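Local coordinates for phosphopantetheine attachment site family protein (Acinetobacter baumannii, PDB 4HKG) that probably acts as a free-standing peptidyl carrier protein, holding intermediates of a nonribosomal-peptide secondary metabolic pathway on a phosphopantetheine arm, at residues R15-K20 with S49-D54; I43-V48 with T63-Y68; L58-T63 with A75-S80. All coordinates share one frame; numbering follows the deposited sequence. Where two conformers were deposited one is given.

Contact 1 (R15-K20 with S49-D54); sequences RTLVAK and SGDLED
L17 packs on D51 and L52 where helix 7-22 meets helix 42-56 in the helical-bundle fold of phosphopantetheine carrier proteins. The apolar share belongs to the leucine pair. L17 points its CB at helix 42-56, and its CG stands beside the backbone N (chi1 -66°), a turn that pushes both methyls across the gap. L17 CD1 lies 3.8 Å from L52 CG and 3.7 Å from L52 CD2, with the two chains crossing obliquely. L52 is buried and reaches L17 with the end of its chain. The same residue also packs on L60, L74 and L78, tying this pair into the core between three helices and a loop. Closest backbone approach is at L17 and D51, whose CA atoms lie 8.0 Å apart, so only side chains bridge the two helices here. The second kind of contact is mixed. The other methyl of L17 rests against D51, a partly exposed residue at the outer side of the interface, touching its methylene as well as one carboxylate oxygen; this is van der Waals packing, not a polar bond. Elsewhere on helix 7-22, R15 makes weak hydrogen bonds to P26 O and I29 O in the long loop after that helix. L17 CD2 lies 4.0 Å from D51 CB and 3.9 Å from D51 OD2.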
# COMPACT_ATOMS: atom_id res chain seq x y z
N ARG A 15 -0.10 5.06 -1.64
CA ARG A 15 0.76 5.61 -2.68
C ARG A 15 1.87 6.48 -2.08
O ARG A 15 3.02 6.43 -2.53
CB ARG A 15 -0.08 6.41 -3.68
CG ARG A 15 0.64 6.87 -4.93
CD ARG A 15 -0.36 7.63 -5.82
NE ARG A 15 0.07 7.78 -7.20
CZ ARG A 15 -0.70 8.26 -8.17
NH1 ARG A 15 -1.95 8.61 -7.90
NH2 ARG A 15 -0.24 8.36 -9.40
N THR A 16 1.52 7.26 -1.07
CA THR A 16 2.50 8.09 -0.38
C THR A 16 3.56 7.23 0.30
O THR A 16 4.76 7.50 0.20
CB THR A 16 1.80 9.00 0.65
OG1 THR A 16 0.86 9.85 -0.02
CG2 THR A 16 2.83 9.85 1.39
N LEU A 17 3.12 6.19 1.01
CA LEU A 17 4.06 5.29 1.67
C LEU A 17 4.99 4.61 0.67
O LEU A 17 6.21 4.54 0.89
CB LEU A 17 3.32 4.22 2.47
CG LEU A 17 2.50 4.68 3.67
CD1 LEU A 17 1.71 3.50 4.23
CD2 LEU A 17 3.39 5.27 4.74
N VAL A 18 4.42 4.09 -0.41
CA VAL A 18 5.21 3.39 -1.41
C VAL A 18 6.22 4.34 -2.07
O VAL A 18 7.40 4.00 -2.20
CB VAL A 18 4.28 2.72 -2.45
CG1 VAL A 18 5.07 2.24 -3.66
CG2 VAL A 18 3.50 1.57 -1.80
N ALA A 19 5.77 5.52 -2.46
CA ALA A 19 6.64 6.50 -3.11
C ALA A 19 7.80 6.91 -2.20
O ALA A 19 8.94 7.03 -2.65
CB ALA A 19 5.85 7.71 -3.55
N LYS A 20 7.51 7.12 -0.92
CA LYS A 20 8.55 7.49 0.03
C LYS A 20 9.59 6.38 0.16
O LYS A 20 10.80 6.66 0.22
CB LYS A 20 7.94 7.84 1.39
CG LYS A 20 7.23 9.20 1.44
CD LYS A 20 8.18 10.34 1.82
CE LYS A 20 7.44 11.67 1.90
NZ LYS A 20 8.23 12.68 2.67
N SER A 49 3.57 -2.30 5.12
CA SER A 49 2.56 -2.97 5.92
C SER A 49 2.66 -2.58 7.39
O SER A 49 1.64 -2.36 8.05
CB SER A 49 2.61 -4.49 5.73
OG SER A 49 3.87 -5.04 6.10
N GLY A 50 3.88 -2.47 7.91
CA GLY A 50 4.09 -2.07 9.29
C GLY A 50 3.59 -0.65 9.56
O GLY A 50 3.00 -0.37 10.60
N ASP A 51 3.85 0.24 8.61
CA ASP A 51 3.36 1.61 8.73
C ASP A 51 1.83 1.65 8.69
O ASP A 51 1.20 2.39 9.45
CB ASP A 51 3.96 2.51 7.64
CG ASP A 51 5.41 2.90 7.93
OD1 ASP A 51 5.91 2.61 9.03
OD2 ASP A 51 6.04 3.53 7.06
N LEU A 52 1.24 0.83 7.83
CA LEU A 52 -0.21 0.73 7.78
C LEU A 52 -0.78 0.19 9.09
O LEU A 52 -1.86 0.61 9.52
CB LEU A 52 -0.68 -0.10 6.59
CG LEU A 52 -0.52 0.58 5.23
CD1 LEU A 52 -0.76 -0.43 4.10
CD2 LEU A 52 -1.45 1.79 5.08
N GLU A 53 -0.06 -0.72 9.75
CA GLU A 53 -0.49 -1.17 11.08
C GLU A 53 -0.52 -0.00 12.05
O GLU A 53 -1.46 0.14 12.84
CB GLU A 53 0.43 -2.26 11.62
CG GLU A 53 0.36 -3.56 10.86
CD GLU A 53 1.22 -4.64 11.47
OE1 GLU A 53 2.33 -4.31 11.96
OE2 GLU A 53 0.79 -5.81 11.49
N ASP A 54 0.52 0.83 12.00
CA ASP A 54 0.59 2.01 12.86
C ASP A 54 -0.58 2.95 12.63
O ASP A 54 -1.10 3.55 13.56
CB ASP A 54 1.90 2.79 12.63
CG ASP A 54 3.14 2.00 13.02
OD1 ASP A 54 3.03 1.05 13.83
OD2 ASP A 54 4.22 2.34 12.50

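Contact 2 (I43-V48 with T63-Y68); sequences IVALSV and TLLWDY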
# COMPACT_ATOMS: atom_id res chain seq x y z
N ILE A 43 11.70 -5.89 1.90
CA ILE A 43 12.00 -4.88 2.91
C ILE A 43 10.98 -3.75 2.83
O ILE A 43 10.43 -3.31 3.85
CB ILE A 43 13.44 -4.34 2.75
CG1 ILE A 43 14.44 -5.41 3.18
CG2 ILE A 43 13.64 -3.06 3.56
CD1 ILE A 43 15.89 -5.00 3.00
N VAL A 44 10.68 -3.30 1.62
CA VAL A 44 9.68 -2.27 1.42
C VAL A 44 8.29 -2.77 1.81
O VAL A 44 7.51 -2.04 2.44
CB VAL A 44 9.70 -1.70 -0.01
CG1 VAL A 44 8.56 -0.73 -0.23
CG2 VAL A 44 11.03 -1.01 -0.28
N ALA A 45 7.94 -3.99 1.44
CA ALA A 45 6.64 -4.53 1.81
C ALA A 45 6.47 -4.56 3.33
O ALA A 45 5.39 -4.23 3.85
CB ALA A 45 6.42 -5.91 1.21
N LEU A 46 7.52 -4.94 4.05
CA LEU A 46 7.49 -4.93 5.50
C LEU A 46 7.33 -3.50 6.06
O LEU A 46 6.56 -3.26 7.00
CB LEU A 46 8.74 -5.60 6.05
CG LEU A 46 8.93 -5.54 7.57
CD1 LEU A 46 7.76 -6.22 8.27
CD2 LEU A 46 10.26 -6.17 7.97
N SER A 47 8.06 -2.55 5.47
CA SER A 47 7.93 -1.14 5.86
C SER A 47 6.51 -0.63 5.67
O SER A 47 5.92 -0.03 6.58
CB SER A 47 8.91 -0.28 5.06
OG SER A 47 8.66 1.11 5.25
N VAL A 48 5.96 -0.84 4.48
CA VAL A 48 4.64 -0.34 4.15
C VAL A 48 3.55 -0.98 5.00
O VAL A 48 2.69 -0.28 5.56
CB VAL A 48 4.34 -0.52 2.64
CG1 VAL A 48 2.88 -0.19 2.32
CG2 VAL A 48 5.29 0.33 1.81
N THR A 63 2.93 -10.07 3.28
CA THR A 63 2.43 -10.84 2.15
C THR A 63 1.09 -10.32 1.61
O THR A 63 0.65 -10.74 0.54
CB THR A 63 2.30 -12.35 2.48
OG1 THR A 63 1.66 -12.49 3.74
CG2 THR A 63 3.69 -13.00 2.54
N LEU A 64 0.44 -9.40 2.32
CA LEU A 64 -0.73 -8.74 1.75
C LEU A 64 -0.38 -7.99 0.47
O LEU A 64 -1.24 -7.81 -0.40
CB LEU A 64 -1.38 -7.78 2.74
CG LEU A 64 -2.17 -8.44 3.87
CD1 LEU A 64 -2.58 -7.40 4.89
CD2 LEU A 64 -3.40 -9.19 3.34
N LEU A 65 0.87 -7.56 0.33
CA LEU A 65 1.28 -6.87 -0.90
C LEU A 65 1.51 -7.86 -2.04
O LEU A 65 1.63 -7.45 -3.18
CB LEU A 65 2.51 -5.97 -0.69
CG LEU A 65 2.22 -4.61 -0.03
CD1 LEU A 65 2.02 -4.72 1.48
CD2 LEU A 65 3.33 -3.62 -0.36
N TRP A 66 1.56 -9.15 -1.72
CA TRP A 66 1.53 -10.20 -2.75
C TRP A 66 0.08 -10.53 -3.11
O TRP A 66 -0.28 -10.64 -4.28
CB TRP A 66 2.27 -11.45 -2.25
CG TRP A 66 2.28 -12.61 -3.20
CD1 TRP A 66 1.40 -13.65 -3.24
CD2 TRP A 66 3.25 -12.86 -4.23
NE1 TRP A 66 1.75 -14.53 -4.24
CE2 TRP A 66 2.87 -14.07 -4.86
CE3 TRP A 66 4.38 -12.18 -4.68
CZ2 TRP A 66 3.61 -14.61 -5.92
CZ3 TRP A 66 5.10 -12.72 -5.73
CH2 TRP A 66 4.71 -13.92 -6.34
N ASP A 67 -0.76 -10.69 -2.08
CA ASP A 67 -2.15 -11.08 -2.26
C ASP A 67 -2.97 -9.99 -2.94
O ASP A 67 -3.92 -10.28 -3.68
CB ASP A 67 -2.79 -11.38 -0.90
CG ASP A 67 -2.14 -12.55 -0.20
OD1 ASP A 67 -1.39 -13.33 -0.83
OD2 ASP A 67 -2.41 -12.70 1.01
N TYR A 68 -2.62 -8.74 -2.65
CA TYR A 68 -3.28 -7.55 -3.19
C TYR A 68 -2.18 -6.70 -3.79
O TYR A 68 -1.67 -5.78 -3.14
CB TYR A 68 -4.05 -6.81 -2.08
CG TYR A 68 -5.09 -7.70 -1.46
CD1 TYR A 68 -6.32 -7.87 -2.07
CD2 TYR A 68 -4.83 -8.43 -0.29
CE1 TYR A 68 -7.28 -8.69 -1.54
CE2 TYR A 68 -5.80 -9.27 0.25
CZ TYR A 68 -7.02 -9.39 -0.38
OH TYR A 68 -7.98 -10.22 0.14
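This is a buried contact made almost entirely by carbon atoms, between A45 and V48 of helix 42-56 and L65 of the short helix 64-67, in the interior of the four-helix carrier-protein fold. L65 carries one side of it alone, and A45 gives the larger part of the other. The CA atoms of A45 and L65 are 6.4 Å apart, an approach that fits the small alanine side chain. L65 lays its CD2 methyl over the backbone and CB of A45, with L65 CD2 at 4.1 Å from A45 CA and 4.2 Å from A45 CB. One turn further along, V48 CG1 lies 4.4 Å from L65 CD2, so this methyl sits against two successive turns of helix 42-56. L65 CD1 approaches A45 O at 4.1 Å. Torsions of -79° (chi1) and 78° (chi2), an uncommon pair for leucine, set both methyls against this face. L65 is hemmed in elsewhere by F35 and L40 of the loop before helix 42-56 and by L74 of helix 71-82. T63 O accepts from both W66 N and D67 N, bonds that tie the first turn of this segment together. As in other carrier proteins, the phosphopantetheine arm is probably attached to a serine at the start of helix 42-56. A bound methylpentanediol, probably from the crystallisation liquor, lies about 4 Å from the side chain of A45. A45 O has its partner, S49 OG, within its own helix. With no hydrogen bond between the segments, their cohesion is non-directional and rests on burial of apolar surface at ordinary van der Waals distances.

Contact 3 (L58-T63 with A75-S80); sequences LELEPT and AEYLVS
L78, L60 and L58 form a leucine cluster that seats the loop between helix 42-56 and helix 64-67 on helix 71-82, the last helix of the carrier-protein bundle. L78 is the hub. Its CD2 methyl touches both loop leucines, with L78 CD2 4.1 Å from L58 CD1 and against the two methyls of L60, CD2 slightly nearer than CD1. CB of L78 does not point straight at the loop, but CG lies anti to the carbonyl carbon (chi1 -67°), which swings the end of the chain toward it. L60 runs at about a right angle to L78 and is buried. Its backbone N is hydrogen-bonded to E53 OE2, a polar tie to helix 42-56. L58 extends the cluster along helix 71-82, where its side chain reaches E81 and L82 as well. Y77 closes the other flank with CG trans to the backbone N (chi1 176°), bringing the edge of its ring to L60 while the two chains run past each other in opposite directions; the ring is also stacked with Y68. L60 meets that edge near the ring plane, with L60 CD2 4.1 Å from Y77 CE2.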
# COMPACT_ATOMS: atom_id res chain seq x y z
N LEU A 58 -4.78 -2.30 12.51
CA LEU A 58 -4.99 -3.65 12.01
C LEU A 58 -3.69 -4.43 12.07
O LEU A 58 -2.61 -3.84 12.04
CB LEU A 58 -5.45 -3.60 10.56
CG LEU A 58 -6.78 -2.92 10.24
CD1 LEU A 58 -6.90 -2.75 8.73
CD2 LEU A 58 -7.93 -3.74 10.78
N GLU A 59 -3.80 -5.75 12.15
CA GLU A 59 -2.66 -6.61 11.94
C GLU A 59 -2.59 -6.90 10.45
O GLU A 59 -3.57 -7.35 9.86
CB GLU A 59 -2.80 -7.91 12.72
CG GLU A 59 -1.62 -8.85 12.56
CD GLU A 59 -1.38 -9.69 13.79
OE1 GLU A 59 -0.42 -10.48 13.78
OE2 GLU A 59 -2.16 -9.55 14.76
N LEU A 60 -1.45 -6.62 9.84
CA LEU A 60 -1.30 -6.68 8.39
C LEU A 60 0.02 -7.33 8.03
O LEU A 60 1.08 -6.76 8.28
CB LEU A 60 -1.34 -5.27 7.80
CG LEU A 60 -2.60 -4.46 8.06
CD1 LEU A 60 -2.35 -3.00 7.70
CD2 LEU A 60 -3.78 -5.00 7.27
N GLU A 61 -0.03 -8.52 7.44
CA GLU A 61 1.18 -9.23 7.02
C GLU A 61 1.78 -8.60 5.77
O GLU A 61 1.05 -8.11 4.91
CB GLU A 61 0.86 -10.70 6.71
CG GLU A 61 0.42 -11.55 7.89
CD GLU A 61 -0.00 -12.94 7.46
OE1 GLU A 61 0.04 -13.24 6.25
OE2 GLU A 61 -0.38 -13.75 8.34
N PRO A 62 3.12 -8.65 5.63
CA PRO A 62 3.74 -8.08 4.43
C PRO A 62 3.31 -8.80 3.15
O PRO A 62 3.33 -8.21 2.07
CB PRO A 62 5.24 -8.27 4.69
CG PRO A 62 5.36 -8.32 6.19
CD PRO A 62 4.12 -9.05 6.64
N THR A 63 2.93 -10.07 3.28
CA THR A 63 2.43 -10.84 2.15
C THR A 63 1.09 -10.32 1.61
O THR A 63 0.65 -10.74 0.54
CB THR A 63 2.30 -12.35 2.48
OG1 THR A 63 1.66 -12.49 3.74
CG2 THR A 63 3.69 -13.00 2.54
N ALA A 75 -5.65 -0.96 -1.14
CA ALA A 75 -6.62 0.01 -0.62
C ALA A 75 -8.00 -0.61 -0.48
O ALA A 75 -8.68 -0.40 0.53
CB ALA A 75 -6.68 1.24 -1.50
N GLU A 76 -8.41 -1.37 -1.50
CA GLU A 76 -9.68 -2.07 -1.48
C GLU A 76 -9.75 -3.01 -0.28
O GLU A 76 -10.77 -3.08 0.41
CB GLU A 76 -9.87 -2.85 -2.78
CG GLU A 76 -11.15 -3.66 -2.86
CD GLU A 76 -12.30 -2.87 -3.45
OE1 GLU A 76 -12.04 -1.79 -4.02
OE2 GLU A 76 -13.45 -3.34 -3.36
N TYR A 77 -8.66 -3.73 -0.03
CA TYR A 77 -8.58 -4.64 1.11
C TYR A 77 -8.76 -3.90 2.44
O TYR A 77 -9.53 -4.34 3.30
CB TYR A 77 -7.27 -5.44 1.09
CG TYR A 77 -7.11 -6.33 2.28
CD1 TYR A 77 -7.79 -7.53 2.37
CD2 TYR A 77 -6.28 -5.97 3.34
CE1 TYR A 77 -7.65 -8.35 3.47
CE2 TYR A 77 -6.13 -6.79 4.45
CZ TYR A 77 -6.82 -7.97 4.50
OH TYR A 77 -6.69 -8.81 5.59
N LEU A 78 -8.06 -2.78 2.60
CA LEU A 78 -8.16 -2.01 3.83
C LEU A 78 -9.58 -1.54 4.10
O LEU A 78 -10.07 -1.64 5.22
CB LEU A 78 -7.22 -0.80 3.82
CG LEU A 78 -5.74 -1.13 3.84
CD1 LEU A 78 -4.94 0.16 3.95
CD2 LEU A 78 -5.40 -2.06 5.00
N VAL A 79 -10.25 -1.04 3.07
CA VAL A 79 -11.64 -0.62 3.22
C VAL A 79 -12.51 -1.78 3.71
O VAL A 79 -13.33 -1.62 4.61
CB VAL A 79 -12.23 -0.04 1.91
CG1 VAL A 79 -13.74 0.17 2.03
CG2 VAL A 79 -11.55 1.27 1.56
N SER A 80 -12.31 -2.95 3.11
CA SER A 80 -13.05 -4.15 3.48
C SER A 80 -12.83 -4.52 4.94
O SER A 80 -13.77 -4.87 5.65
CB SER A 80 -12.67 -5.32 2.58
OG SER A 80 -13.17 -5.14 1.26

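How the contacts relate
Contact 2 is the most completely buried, while contacts 1 and 3 each mix buried with partly exposed residues. Contacts 1 and 2 draw on successive turns of helix 42-56, which meets helix 7-22 in one and helix 64-67 in the other. V48 bridges them: its O lies near L17 and its CG2 near V18. Contact 3 joins a loop, not a helix, to helix 71-82, and it shares T63 with contact 2. Leucine methyls dominate all three, against a carboxylate in contact 1, an alanine backbone in contact 2 and a tyrosine ring edge in contact 3. The polar tie between contacts 1 and 3 lies outside either pairing, and an aromatic stack joins contacts 2 and 3.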